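Local coordinates for lipoprotein (PDB 7ADK) that is probably a surface lipoprotein and serine protease of the mycoplasma DUF31 family, in the trypsin-like PA clan, that cleaves antibodies captured by a partner protein, at residues B[173-176]-B[177-180]; B[572-575]-B[576-579]; B[509-512]-B[513-516]; B[776-779]-B[780-783]; B[273-277]-B[278-282]. All coordinates share one frame; numbering follows the deposited sequence.

The five contacts are local turns and caps, each joining side chains a few residues apart, and none touches another. Contact 4, at a hairpin near the middle of the chain (its centre about 9 Å from the chain's centre), lies about 24 Å from both contact 1 and contact 5, measured between centres. Contacts 1 and 2 both cap helix starts but sit on opposite sides of the chain's centre, 56 Å apart between centres. Contacts 2 and 5 lie on the same side of that centre, with nearest atoms about 15 Å apart. Contacts 2 and 3 both fall within the DUF31 peptidase range, yet their centres are 41 Å apart. Together they illustrate how side chains start helices and close turns.

Contact 1: B[173-176]-B[177-180]; sequences KKDQ and KSRF
The N-cap of helix 176-192 is Asp175, and its carboxylate reaches forward to Ser178, three residues on. OD1 of Asp175 accepts two bonds, one from the backbone N of Ser178 (3.1 Å) and one from OG of Ser178 (2.6 Å). The two donors arrive differently: the amide comes from above the carboxylate plane, 48° out of it, whereas the hydroxyl lies nearly in line with the C-O bond of OD1. Asp175 can do this because CG stands between its backbone N and carbonyl carbon (chi1 76°), which brings OD1 within bonding distance of Ser178; OG of Ser178 takes the equivalent position. This is the classic solution to the open end of a helix, where amides have no preceding carbonyls to bind, and a negative carboxylate there would also suit the helix dipole. The regular pattern then takes over, with Arg179 N bonded to Asp175 O (2.8 Å) and Phe180 N to Gln176 O (2.9 Å). On another side of the turn, Gln176 bends at its second torsion and offers OE1 to NH1 of Arg179 (2.8 Å). The extended arginine carries its guanidinium at 73° to the amide plane, with Gln176 OE1 at its edge and Lys174 O over one face. NE and NH2 of Arg179 bind the carbonyls of Tyr171 and Thr172, so the arginine ties the helix start back to the end of helix 165-173. CB of Lys174 rests on OG of Ser178 (3.4 Å), while its ammonium turns away to a salt bridge with Glu170.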
loop_
_atom_site.group_PDB
_atom_site.type_symbol
_atom_site.label_atom_id
_atom_site.label_comp_id
_atom_site.label_asym_id
_atom_site.label_seq_id
_atom_site.Cartn_x
_atom_site.Cartn_y
_atom_site.Cartn_z
ATOM N N LYS B 173 -2.204 -4.310 -39.848
ATOM C CA LYS B 173 -2.487 -5.167 -41.018
ATOM C C LYS B 173 -1.364 -6.158 -41.361
ATOM O O LYS B 173 -1.645 -7.219 -41.917
ATOM C CB LYS B 173 -2.883 -4.290 -42.219
ATOM C CG LYS B 173 -4.200 -3.556 -41.943
ATOM C CD LYS B 173 -4.727 -2.730 -43.117
ATOM C CE LYS B 173 -3.770 -1.614 -43.545
ATOM N NZ LYS B 173 -4.339 -0.818 -44.652
ATOM N N LYS B 174 -0.119 -5.873 -40.983
ATOM C CA LYS B 174 1.050 -6.776 -41.055
ATOM C C LYS B 174 0.829 -8.108 -40.325
ATOM O O LYS B 174 0.081 -8.173 -39.351
ATOM C CB LYS B 174 2.290 -6.037 -40.514
ATOM C CG LYS B 174 2.894 -5.098 -41.567
ATOM C CD LYS B 174 4.013 -4.204 -41.023
ATOM C CE LYS B 174 4.314 -3.113 -42.053
ATOM N NZ LYS B 174 5.304 -2.115 -41.609
ATOM N N ASP B 175 1.487 -9.171 -40.785
ATOM C CA ASP B 175 1.587 -10.452 -40.064
ATOM C C ASP B 175 2.737 -10.429 -39.042
ATOM O O ASP B 175 3.559 -9.519 -39.045
ATOM C CB ASP B 175 1.748 -11.626 -41.043
ATOM C CG ASP B 175 3.140 -11.763 -41.663
ATOM O OD1 ASP B 175 3.789 -10.730 -41.928
ATOM O OD2 ASP B 175 3.603 -12.907 -41.860
ATOM N N GLN B 176 2.855 -11.439 -38.176
ATOM C CA GLN B 176 3.869 -11.409 -37.118
ATOM C C GLN B 176 5.318 -11.392 -37.619
ATOM O O GLN B 176 6.144 -10.712 -37.018
ATOM C CB GLN B 176 3.668 -12.550 -36.109
ATOM C CG GLN B 176 2.568 -12.275 -35.077
ATOM C CD GLN B 176 2.685 -10.938 -34.351
ATOM O OE1 GLN B 176 1.704 -10.286 -34.066
ATOM N NE2 GLN B 176 3.857 -10.412 -34.083
ATOM N N LYS B 177 5.645 -12.055 -38.734
ATOM C CA LYS B 177 6.983 -11.963 -39.347
ATOM C C LYS B 177 7.315 -10.531 -39.774
ATOM O O LYS B 177 8.369 -10.011 -39.425
ATOM C CB LYS B 177 7.092 -12.952 -40.514
ATOM C CG LYS B 177 8.525 -13.097 -41.035
ATOM C CD LYS B 177 8.633 -13.977 -42.286
ATOM C CE LYS B 177 8.298 -15.447 -42.047
ATOM N NZ LYS B 177 8.452 -16.266 -43.246
ATOM N N SER B 178 6.414 -9.859 -40.488
ATOM C CA SER B 178 6.666 -8.475 -40.921
ATOM C C SER B 178 6.509 -7.421 -39.810
ATOM O O SER B 178 7.152 -6.375 -39.873
ATOM C CB SER B 178 5.808 -8.140 -42.135
ATOM O OG SER B 178 4.440 -8.236 -41.844
ATOM N N ARG B 179 5.706 -7.687 -38.768
ATOM C CA ARG B 179 5.715 -6.940 -37.497
ATOM C C ARG B 179 7.060 -7.044 -36.785
ATOM O O ARG B 179 7.595 -6.016 -36.390
ATOM C CB ARG B 179 4.607 -7.429 -36.558
ATOM C CG ARG B 179 3.213 -6.918 -36.918
ATOM C CD ARG B 179 2.189 -7.468 -35.933
ATOM N NE ARG B 179 0.827 -7.008 -36.211
ATOM C CZ ARG B 179 -0.270 -7.507 -35.682
ATOM N NH1 ARG B 179 -0.265 -8.416 -34.766
ATOM N NH2 ARG B 179 -1.427 -7.108 -36.085
ATOM N N PHE B 180 7.643 -8.240 -36.693
ATOM C CA PHE B 180 8.966 -8.410 -36.091
ATOM C C PHE B 180 10.055 -7.620 -36.818
ATOM O O PHE B 180 10.801 -6.894 -36.181
ATOM C CB PHE B 180 9.378 -9.877 -36.032
ATOM C CG PHE B 180 10.783 -10.062 -35.503
ATOM C CD1 PHE B 180 11.015 -10.120 -34.121
ATOM C CD2 PHE B 180 11.862 -10.228 -36.391
ATOM C CE1 PHE B 180 12.306 -10.364 -33.632
ATOM C CE2 PHE B 180 13.149 -10.501 -35.902
ATOM C CZ PHE B 180 13.372 -10.568 -34.520
#

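Contact 2: B[572-575]-B[576-579]; sequences ETEQ and NKLI
Glu574 and Lys577 cross at about a right angle, and their charged ends meet in a salt bridge, with NZ of Lys577 2.8 Å from OE1 of Glu574. The ammonium uses the anti lone pair of OE1, the one turned away from OE2. That leaves OE2 for a different task: it accepts the backbone N of Asn576 at 3.0 Å, the amide coming from above the carboxylate plane, 58° out of it. One carboxylate thus holds a side chain with one oxygen and the backbone with the other, which should fix its rotation. Bends in both side chains bring the groups together. Glu574 is bent at its second torsion (chi2 -89°), and Lys577 at its last two, bringing NZ round to the glutamate.

Glu572 comes to the same lysine from another direction, lying obliquely against its methylenes: OE1 of Glu572 is 3.4 Å from CE of Lys577, but the same OE1 stays 4.8 Å from NZ of Lys577, too far for a salt bridge though probably still attractive. OE2 of Glu572 instead accepts the amide of the next residue, Thr573 N (2.9 Å). Elsewhere on the turn, Gln575 and Ile579 run side by side in the same direction, CG of Gln575 being 3.8 Å from CD1 of Ile579. Ile579, which is buried, also packs on Phe547 and Leu551, and OD1 of Asn576 binds ND2 of Asn439. With Leu578 N bonded to Glu574 O (2.8 Å), the arrangement is that of a helix start, Glu574 serving as N-cap of helix 575-582.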
loop_
_atom_site.group_PDB
_atom_site.type_symbol
_atom_site.label_atom_id
_atom_site.label_comp_id
_atom_site.label_asym_id
_atom_site.label_seq_id
_atom_site.Cartn_x
_atom_site.Cartn_y
_atom_site.Cartn_z
ATOM N N GLU B 572 -10.329 -23.823 13.855
ATOM C CA GLU B 572 -10.615 -25.260 13.787
ATOM C C GLU B 572 -9.516 -26.111 14.451
ATOM O O GLU B 572 -8.352 -25.721 14.494
ATOM C CB GLU B 572 -10.860 -25.653 12.328
ATOM C CG GLU B 572 -11.328 -27.081 12.068
ATOM C CD GLU B 572 -12.605 -27.449 12.800
ATOM O OE1 GLU B 572 -13.691 -27.267 12.250
ATOM O OE2 GLU B 572 -12.529 -27.912 13.936
ATOM N N THR B 573 -9.898 -27.243 15.041
ATOM C CA THR B 573 -9.017 -28.128 15.810
ATOM C C THR B 573 -8.982 -29.589 15.352
ATOM O O THR B 573 -7.917 -30.207 15.388
ATOM C CB THR B 573 -9.340 -27.981 17.300
ATOM O OG1 THR B 573 -8.412 -28.664 18.082
ATOM C CG2 THR B 573 -10.712 -28.469 17.706
ATOM N N GLU B 574 -10.099 -30.176 14.913
ATOM C CA GLU B 574 -10.140 -31.599 14.552
ATOM C C GLU B 574 -9.467 -31.846 13.195
ATOM O O GLU B 574 -9.756 -31.156 12.225
ATOM C CB GLU B 574 -11.576 -32.126 14.619
ATOM C CG GLU B 574 -11.707 -33.635 14.347
ATOM C CD GLU B 574 -11.898 -34.005 12.868
ATOM O OE1 GLU B 574 -12.874 -33.518 12.255
ATOM O OE2 GLU B 574 -11.099 -34.808 12.340
ATOM N N GLN B 575 -8.556 -32.816 13.117
ATOM C CA GLN B 575 -7.573 -32.946 12.038
ATOM C C GLN B 575 -8.140 -32.951 10.616
ATOM O O GLN B 575 -7.590 -32.271 9.756
ATOM C CB GLN B 575 -6.738 -34.206 12.280
ATOM C CG GLN B 575 -5.614 -34.399 11.269
ATOM C CD GLN B 575 -4.674 -35.540 11.616
ATOM O OE1 GLN B 575 -3.503 -35.351 11.891
ATOM N NE2 GLN B 575 -5.129 -36.762 11.629
ATOM N N ASN B 576 -9.186 -33.715 10.307
ATOM C CA ASN B 576 -9.698 -33.767 8.931
ATOM C C ASN B 576 -10.339 -32.433 8.514
ATOM O O ASN B 576 -10.222 -32.017 7.358
ATOM C CB ASN B 576 -10.691 -34.930 8.783
ATOM C CG ASN B 576 -10.099 -36.327 8.831
ATOM O OD1 ASN B 576 -10.782 -37.310 8.599
ATOM N ND2 ASN B 576 -8.821 -36.493 9.048
ATOM N N LYS B 577 -10.976 -31.728 9.451
ATOM C CA LYS B 577 -11.486 -30.375 9.214
ATOM C C LYS B 577 -10.374 -29.336 9.177
ATOM O O LYS B 577 -10.405 -28.459 8.330
ATOM C CB LYS B 577 -12.554 -30.016 10.249
ATOM C CG LYS B 577 -13.848 -30.789 10.003
ATOM C CD LYS B 577 -15.032 -30.261 10.815
ATOM C CE LYS B 577 -14.904 -30.433 12.324
ATOM N NZ LYS B 577 -15.022 -31.832 12.753
ATOM N N LEU B 578 -9.355 -29.452 10.011
ATOM C CA LEU B 578 -8.214 -28.551 10.000
ATOM C C LEU B 578 -7.395 -28.689 8.713
ATOM O O LEU B 578 -7.034 -27.682 8.130
ATOM C CB LEU B 578 -7.386 -28.732 11.253
ATOM C CG LEU B 578 -6.233 -27.806 11.476
ATOM C CD1 LEU B 578 -6.545 -26.439 11.418
ATOM C CD2 LEU B 578 -5.577 -28.022 12.712
ATOM N N ILE B 579 -7.189 -29.895 8.181
ATOM C CA ILE B 579 -6.551 -30.085 6.865
ATOM C C ILE B 579 -7.406 -29.496 5.742
ATOM O O ILE B 579 -6.875 -28.897 4.808
ATOM C CB ILE B 579 -6.188 -31.567 6.624
ATOM C CG1 ILE B 579 -5.059 -31.963 7.591
ATOM C CG2 ILE B 579 -5.750 -31.833 5.179
ATOM C CD1 ILE B 579 -4.745 -33.453 7.653
#

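Contact 3: B[509-512]-B[513-516]; sequences ATDF and INEN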
loop_
_atom_site.group_PDB
_atom_site.type_symbol
_atom_site.label_atom_id
_atom_site.label_comp_id
_atom_site.label_asym_id
_atom_site.label_seq_id
_atom_site.Cartn_x
_atom_site.Cartn_y
_atom_site.Cartn_z
ATOM N N ALA B 509 13.327 -31.514 -11.631
ATOM C CA ALA B 509 13.483 -31.214 -13.071
ATOM C C ALA B 509 14.936 -30.942 -13.525
ATOM O O ALA B 509 15.186 -30.127 -14.414
ATOM C CB ALA B 509 12.499 -30.128 -13.512
ATOM N N THR B 510 15.907 -31.642 -12.942
ATOM C CA THR B 510 17.321 -31.579 -13.321
ATOM C C THR B 510 17.649 -32.653 -14.346
ATOM O O THR B 510 17.306 -33.821 -14.189
ATOM C CB THR B 510 18.245 -31.742 -12.113
ATOM O OG1 THR B 510 17.855 -32.835 -11.312
ATOM C CG2 THR B 510 18.280 -30.495 -11.256
ATOM N N ASP B 511 18.345 -32.263 -15.407
ATOM C CA ASP B 511 18.970 -33.157 -16.383
ATOM C C ASP B 511 18.022 -34.181 -17.030
ATOM O O ASP B 511 18.385 -35.290 -17.411
ATOM C CB ASP B 511 20.249 -33.739 -15.789
ATOM C CG ASP B 511 21.368 -33.927 -16.804
ATOM O OD1 ASP B 511 21.359 -33.306 -17.878
ATOM O OD2 ASP B 511 22.284 -34.712 -16.528
ATOM N N PHE B 512 16.773 -33.761 -17.215
ATOM C CA PHE B 512 15.639 -34.569 -17.670
ATOM C C PHE B 512 15.662 -34.996 -19.146
ATOM O O PHE B 512 14.795 -35.764 -19.563
ATOM C CB PHE B 512 14.351 -33.820 -17.324
ATOM C CG PHE B 512 14.167 -32.527 -18.082
ATOM C CD1 PHE B 512 13.569 -32.518 -19.346
ATOM C CD2 PHE B 512 14.600 -31.323 -17.506
ATOM C CE1 PHE B 512 13.374 -31.305 -20.015
ATOM C CE2 PHE B 512 14.416 -30.112 -18.184
ATOM C CZ PHE B 512 13.789 -30.099 -19.436
ATOM N N ILE B 513 16.634 -34.542 -19.938
ATOM C CA ILE B 513 16.870 -34.944 -21.339
ATOM C C ILE B 513 17.969 -36.019 -21.478
ATOM O O ILE B 513 18.106 -36.624 -22.539
ATOM C CB ILE B 513 17.195 -33.672 -22.167
ATOM C CG1 ILE B 513 16.032 -32.671 -22.192
ATOM C CG2 ILE B 513 17.604 -33.943 -23.618
ATOM C CD1 ILE B 513 14.696 -33.187 -22.721
ATOM N N ASN B 514 18.770 -36.271 -20.434
ATOM C CA ASN B 514 20.072 -36.954 -20.512
ATOM C C ASN B 514 20.047 -38.495 -20.700
ATOM O O ASN B 514 20.783 -39.238 -20.047
ATOM C CB ASN B 514 20.961 -36.457 -19.357
ATOM C CG ASN B 514 22.461 -36.573 -19.605
ATOM O OD1 ASN B 514 22.917 -37.031 -20.641
ATOM N ND2 ASN B 514 23.282 -36.133 -18.686
ATOM N N GLU B 515 19.199 -38.977 -21.611
ATOM C CA GLU B 515 19.428 -40.224 -22.342
ATOM C C GLU B 515 20.411 -39.914 -23.487
ATOM O O GLU B 515 20.502 -38.784 -23.924
ATOM C CB GLU B 515 18.105 -40.823 -22.856
ATOM C CG GLU B 515 18.309 -42.137 -23.627
ATOM C CD GLU B 515 17.033 -42.934 -23.917
ATOM O OE1 GLU B 515 16.000 -42.350 -24.303
ATOM O OE2 GLU B 515 17.068 -44.182 -23.818
ATOM N N ASN B 516 21.156 -40.887 -23.983
ATOM C CA ASN B 516 22.162 -40.722 -25.023
ATOM C C ASN B 516 21.613 -40.052 -26.299
ATOM O O ASN B 516 20.484 -40.290 -26.700
ATOM C CB ASN B 516 22.825 -42.069 -25.324
ATOM C CG ASN B 516 23.311 -42.796 -24.097
ATOM O OD1 ASN B 516 22.657 -43.664 -23.568
ATOM N ND2 ASN B 516 24.442 -42.464 -23.583
#
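Asp511 and Asn514 are the ends of a type I beta turn, closed by a hydrogen bond from Asn514 N to Asp511 O (3.2 Å) whose donor stands above the carbonyl plane. The side chains of the same two residues repeat the closure. ND2 of Asn514 donates to OD2 of Asp511 over 2.8 Å in a nearly straight bond (166° at the hydrogen); the donor meets OD2 on its syn side, 32° out of the carboxylate plane, while the acceptor lies in the amide plane of the asparagine. The amide and carboxylate planes stand 60° apart, and CB of Asn514 lies 3.5 Å from OD1 of Asp511. A second, tighter turn follows directly: Asn514 is the centre of an inverse gamma turn in which Glu515 N bonds to Ile513 O (2.8 Å). Two turns in succession bend the loop between strands 503-507 and 535-537, a connection within the DUF31 peptidase region. At the middle of the beta turn, Phe512 and Ile513 send their side chains the same way and lie alongside each other, CD1 of Ile513 coming within 3.6 Å of ring atom CE1 of Phe512 at an oblique approach. The phenylalanine ring meets Tyr808, and Ile513 packs on Tyr743 of strand 737-747.

Contact 4: B[776-779]-B[780-783]; sequences ASNE and TART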
loop_
_atom_site.group_PDB
_atom_site.type_symbol
_atom_site.label_atom_id
_atom_site.label_comp_id
_atom_site.label_asym_id
_atom_site.label_seq_id
_atom_site.Cartn_x
_atom_site.Cartn_y
_atom_site.Cartn_z
ATOM N N ALA B 776 11.725 -16.022 -13.256
ATOM C CA ALA B 776 12.613 -14.866 -13.349
ATOM C C ALA B 776 11.848 -13.618 -13.765
ATOM O O ALA B 776 10.999 -13.695 -14.641
ATOM C CB ALA B 776 13.733 -15.171 -14.325
ATOM N N SER B 777 12.176 -12.466 -13.184
ATOM C CA SER B 777 11.580 -11.166 -13.522
ATOM C C SER B 777 12.586 -10.197 -14.118
ATOM O O SER B 777 13.764 -10.226 -13.776
ATOM C CB SER B 777 10.975 -10.486 -12.299
ATOM O OG SER B 777 9.985 -11.288 -11.718
ATOM N N ASN B 778 12.110 -9.298 -14.965
ATOM C CA ASN B 778 12.851 -8.154 -15.448
ATOM C C ASN B 778 11.916 -6.943 -15.507
ATOM O O ASN B 778 11.179 -6.734 -16.463
ATOM C CB ASN B 778 13.472 -8.540 -16.789
ATOM C CG ASN B 778 14.395 -7.480 -17.332
ATOM O OD1 ASN B 778 14.305 -6.300 -17.032
ATOM N ND2 ASN B 778 15.313 -7.870 -18.165
ATOM N N GLU B 779 11.926 -6.126 -14.451
ATOM C CA GLU B 779 11.057 -4.949 -14.339
ATOM C C GLU B 779 11.490 -3.774 -15.219
ATOM O O GLU B 779 10.737 -2.817 -15.349
ATOM C CB GLU B 779 10.852 -4.564 -12.862
ATOM C CG GLU B 779 12.106 -4.057 -12.136
ATOM C CD GLU B 779 11.816 -3.625 -10.685
ATOM O OE1 GLU B 779 12.419 -4.175 -9.737
ATOM O OE2 GLU B 779 11.026 -2.684 -10.447
ATOM N N THR B 780 12.638 -3.859 -15.894
ATOM C CA THR B 780 12.992 -2.926 -16.982
ATOM C C THR B 780 12.432 -3.405 -18.332
ATOM O O THR B 780 11.901 -2.602 -19.088
ATOM C CB THR B 780 14.503 -2.686 -17.034
ATOM O OG1 THR B 780 14.952 -2.227 -15.781
ATOM C CG2 THR B 780 14.896 -1.613 -18.027
ATOM N N ALA B 781 12.451 -4.713 -18.607
ATOM C CA ALA B 781 11.723 -5.336 -19.721
ATOM C C ALA B 781 10.198 -5.268 -19.557
ATOM O O ALA B 781 9.462 -5.385 -20.533
ATOM C CB ALA B 781 12.116 -6.811 -19.818
ATOM N N ARG B 782 9.721 -5.149 -18.315
ATOM C CA ARG B 782 8.316 -5.226 -17.922
ATOM C C ARG B 782 7.701 -6.608 -18.218
ATOM O O ARG B 782 6.507 -6.730 -18.458
ATOM C CB ARG B 782 7.540 -4.003 -18.454
ATOM C CG ARG B 782 8.318 -2.679 -18.333
ATOM C CD ARG B 782 7.449 -1.447 -18.589
ATOM N NE ARG B 782 8.281 -0.244 -18.767
ATOM C CZ ARG B 782 8.569 0.364 -19.896
ATOM N NH1 ARG B 782 8.131 -0.049 -21.050
ATOM N NH2 ARG B 782 9.321 1.419 -19.904
ATOM N N THR B 783 8.517 -7.658 -18.196
ATOM C CA THR B 783 8.132 -9.045 -18.452
ATOM C C THR B 783 9.065 -9.980 -17.680
ATOM O O THR B 783 9.954 -9.550 -16.952
ATOM C CB THR B 783 8.085 -9.307 -19.968
ATOM O OG1 THR B 783 7.538 -10.551 -20.305
ATOM C CG2 THR B 783 9.441 -9.287 -20.645
#
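Asn778 is at the centre of this hairpin, where strand 769-778 turns back into strand 783-792. Its backbone pairs with Thr783 in an antiparallel hydrogen-bonded pair: Asn778 N donates to Thr783 O (2.9 Å), and the return bond from Thr783 N to Asn778 O is weak (3.3 Å). Arg782 N also points at Asn778 O, at 2.8 Å, but at a poor angle that makes this bond weak too. Arg782 and Thr783 both face Asn778, and with Arg782 in the left-handed region this is a G1 beta bulge.

The side chain of Asn778 folds against the turn. With CG opposite the backbone N (chi1 -174°), its OD1 reaches Ala781 N at 2.9 Å, in an almost straight bond (170° at the hydrogen) although the donor sits 63° above the amide's carbonyl plane. Thr780 N adds a weaker bond to the same oxygen, a weak Asx turn. CB of Ala781 lies against CG of Asn778 (3.4 Å), and ND2 of Asn778 binds the hydroxyl of Tyr703.

The outer side is looser. Glu779 and Thr780 are exposed at the apex, and the carboxylate of Glu779 extends away to a salt bridge with Lys642. Arg782, by contrast, packs on Val251 and Ile262, and Thr783 is buried, its hydroxyl bonded to Pro749 O. Since the amide of Asn778 supplies an acceptor to two amides of the turn, and a donor to Tyr703, one neutral side chain both organises the loop and anchors it to its surroundings.

Contact 5: B[273-277]-B[278-282]; sequences GRNEK and AKTVG
Asn275 O and Thr280 OG1 join across the loop in a hydrogen bond of 2.9 Å, donated by the hydroxyl from above the carbonyl plane, 52° out of it. The threonine holds OG1 opposite its own carbonyl carbon (chi1 -52°), aiming it at this backbone oxygen, and the hydroxyl has a further partner in the ammonium of Lys591, from elsewhere in the chain. The same ammonium pairs as a salt bridge with OE1 of Glu276. The side chain of Glu276 runs alongside Thr280 in the same direction, so one outside charge serves both.

Backbone oxygens accept several more donors. Arg274 O accepts from Lys277 N (3.0 Å) and Ala278 N (3.2 Å), the latter lying in the carbonyl plane. Lys277 O binds Gly282 N at 2.8 Å, with only a weak bond from Val281 N beside it. The amide of Asn275 crosses the start of Lys279, its ND2 3.6 Å from CG of the lysine.

The charged ends bind other parts of the chain: Arg274 to Asp630, Lys277 to Asn667 O, and Lys279 to Ser469 O. CG of Glu276 lies 4.0 Å above the centre of the Arg274 guanidinium, covering one of its faces. The bond from Ala278 N back to Arg274 O, four residues earlier, closes an alpha turn, and that from Gly282 N to Lys277 O, five earlier, a pi turn: two successive turns in the loop between helix 220-226 and strand 289-293.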
loop_
_atom_site.group_PDB
_atom_site.type_symbol
_atom_site.label_atom_id
_atom_site.label_comp_id
_atom_site.label_asym_id
_atom_site.label_seq_id
_atom_site.Cartn_x
_atom_site.Cartn_y
_atom_site.Cartn_z
ATOM N N GLY B 273 -9.947 -9.671 -10.790
ATOM C CA GLY B 273 -10.788 -9.372 -11.953
ATOM C C GLY B 273 -12.032 -10.261 -12.110
ATOM O O GLY B 273 -13.117 -9.734 -12.327
ATOM N N ARG B 274 -11.890 -11.590 -12.025
ATOM C CA ARG B 274 -12.906 -12.595 -12.411
ATOM C C ARG B 274 -12.722 -13.939 -11.705
ATOM O O ARG B 274 -11.667 -14.199 -11.141
ATOM C CB ARG B 274 -12.951 -12.789 -13.950
ATOM C CG ARG B 274 -11.745 -13.533 -14.550
ATOM C CD ARG B 274 -12.032 -14.100 -15.935
ATOM N NE ARG B 274 -10.900 -14.866 -16.499
ATOM C CZ ARG B 274 -10.873 -15.469 -17.677
ATOM N NH1 ARG B 274 -9.872 -16.201 -18.047
ATOM N NH2 ARG B 274 -11.808 -15.358 -18.560
ATOM N N ASN B 275 -13.717 -14.815 -11.791
ATOM C CA ASN B 275 -13.763 -16.074 -11.041
ATOM C C ASN B 275 -12.648 -17.065 -11.418
ATOM O O ASN B 275 -12.088 -17.750 -10.574
ATOM C CB ASN B 275 -15.165 -16.670 -11.222
ATOM C CG ASN B 275 -15.493 -17.671 -10.135
ATOM O OD1 ASN B 275 -14.979 -18.774 -10.076
ATOM N ND2 ASN B 275 -16.386 -17.329 -9.243
ATOM N N GLU B 276 -12.264 -17.120 -12.685
ATOM C CA GLU B 276 -11.179 -17.999 -13.142
ATOM C C GLU B 276 -9.799 -17.531 -12.649
ATOM O O GLU B 276 -8.835 -18.278 -12.705
ATOM C CB GLU B 276 -11.189 -18.165 -14.666
ATOM C CG GLU B 276 -12.557 -18.404 -15.326
ATOM C CD GLU B 276 -13.466 -19.453 -14.647
ATOM O OE1 GLU B 276 -12.998 -20.511 -14.173
ATOM O OE2 GLU B 276 -14.695 -19.231 -14.604
ATOM N N LYS B 277 -9.694 -16.290 -12.143
ATOM C CA LYS B 277 -8.480 -15.741 -11.516
ATOM C C LYS B 277 -8.477 -15.980 -10.016
ATOM O O LYS B 277 -7.462 -16.361 -9.466
ATOM C CB LYS B 277 -8.339 -14.235 -11.768
ATOM C CG LYS B 277 -8.310 -13.842 -13.239
ATOM C CD LYS B 277 -8.159 -12.327 -13.492
ATOM C CE LYS B 277 -6.716 -11.812 -13.616
ATOM N NZ LYS B 277 -6.183 -11.908 -15.003
ATOM N N ALA B 278 -9.578 -15.788 -9.319
ATOM C CA ALA B 278 -9.698 -16.104 -7.904
ATOM C C ALA B 278 -11.148 -16.432 -7.599
ATOM O O ALA B 278 -12.040 -15.947 -8.271
ATOM C CB ALA B 278 -9.190 -14.940 -7.077
ATOM N N LYS B 279 -11.364 -17.251 -6.574
ATOM C CA LYS B 279 -12.518 -18.159 -6.458
ATOM C C LYS B 279 -12.326 -19.393 -7.382
ATOM O O LYS B 279 -13.006 -20.398 -7.192
ATOM C CB LYS B 279 -13.859 -17.402 -6.554
ATOM C CG LYS B 279 -15.094 -18.124 -5.985
ATOM C CD LYS B 279 -15.116 -18.222 -4.456
ATOM C CE LYS B 279 -16.440 -18.810 -3.979
ATOM N NZ LYS B 279 -16.626 -18.676 -2.518
ATOM N N THR B 280 -11.287 -19.370 -8.240
ATOM C CA THR B 280 -10.653 -20.530 -8.872
ATOM C C THR B 280 -9.129 -20.586 -8.679
ATOM O O THR B 280 -8.660 -21.574 -8.150
ATOM C CB THR B 280 -11.019 -20.639 -10.353
ATOM O OG1 THR B 280 -12.417 -20.592 -10.516
ATOM C CG2 THR B 280 -10.528 -21.946 -10.951
ATOM N N VAL B 281 -8.328 -19.599 -9.102
ATOM C CA VAL B 281 -6.857 -19.796 -9.264
ATOM C C VAL B 281 -5.968 -19.305 -8.121
ATOM O O VAL B 281 -5.162 -20.069 -7.605
ATOM C CB VAL B 281 -6.385 -19.272 -10.638
ATOM C CG1 VAL B 281 -4.878 -19.061 -10.766
ATOM C CG2 VAL B 281 -6.848 -20.253 -11.713
ATOM N N GLY B 282 -6.019 -18.032 -7.755
ATOM C CA GLY B 282 -5.141 -17.432 -6.742
ATOM C C GLY B 282 -5.631 -17.549 -5.316
ATOM O O GLY B 282 -5.000 -17.125 -4.359
#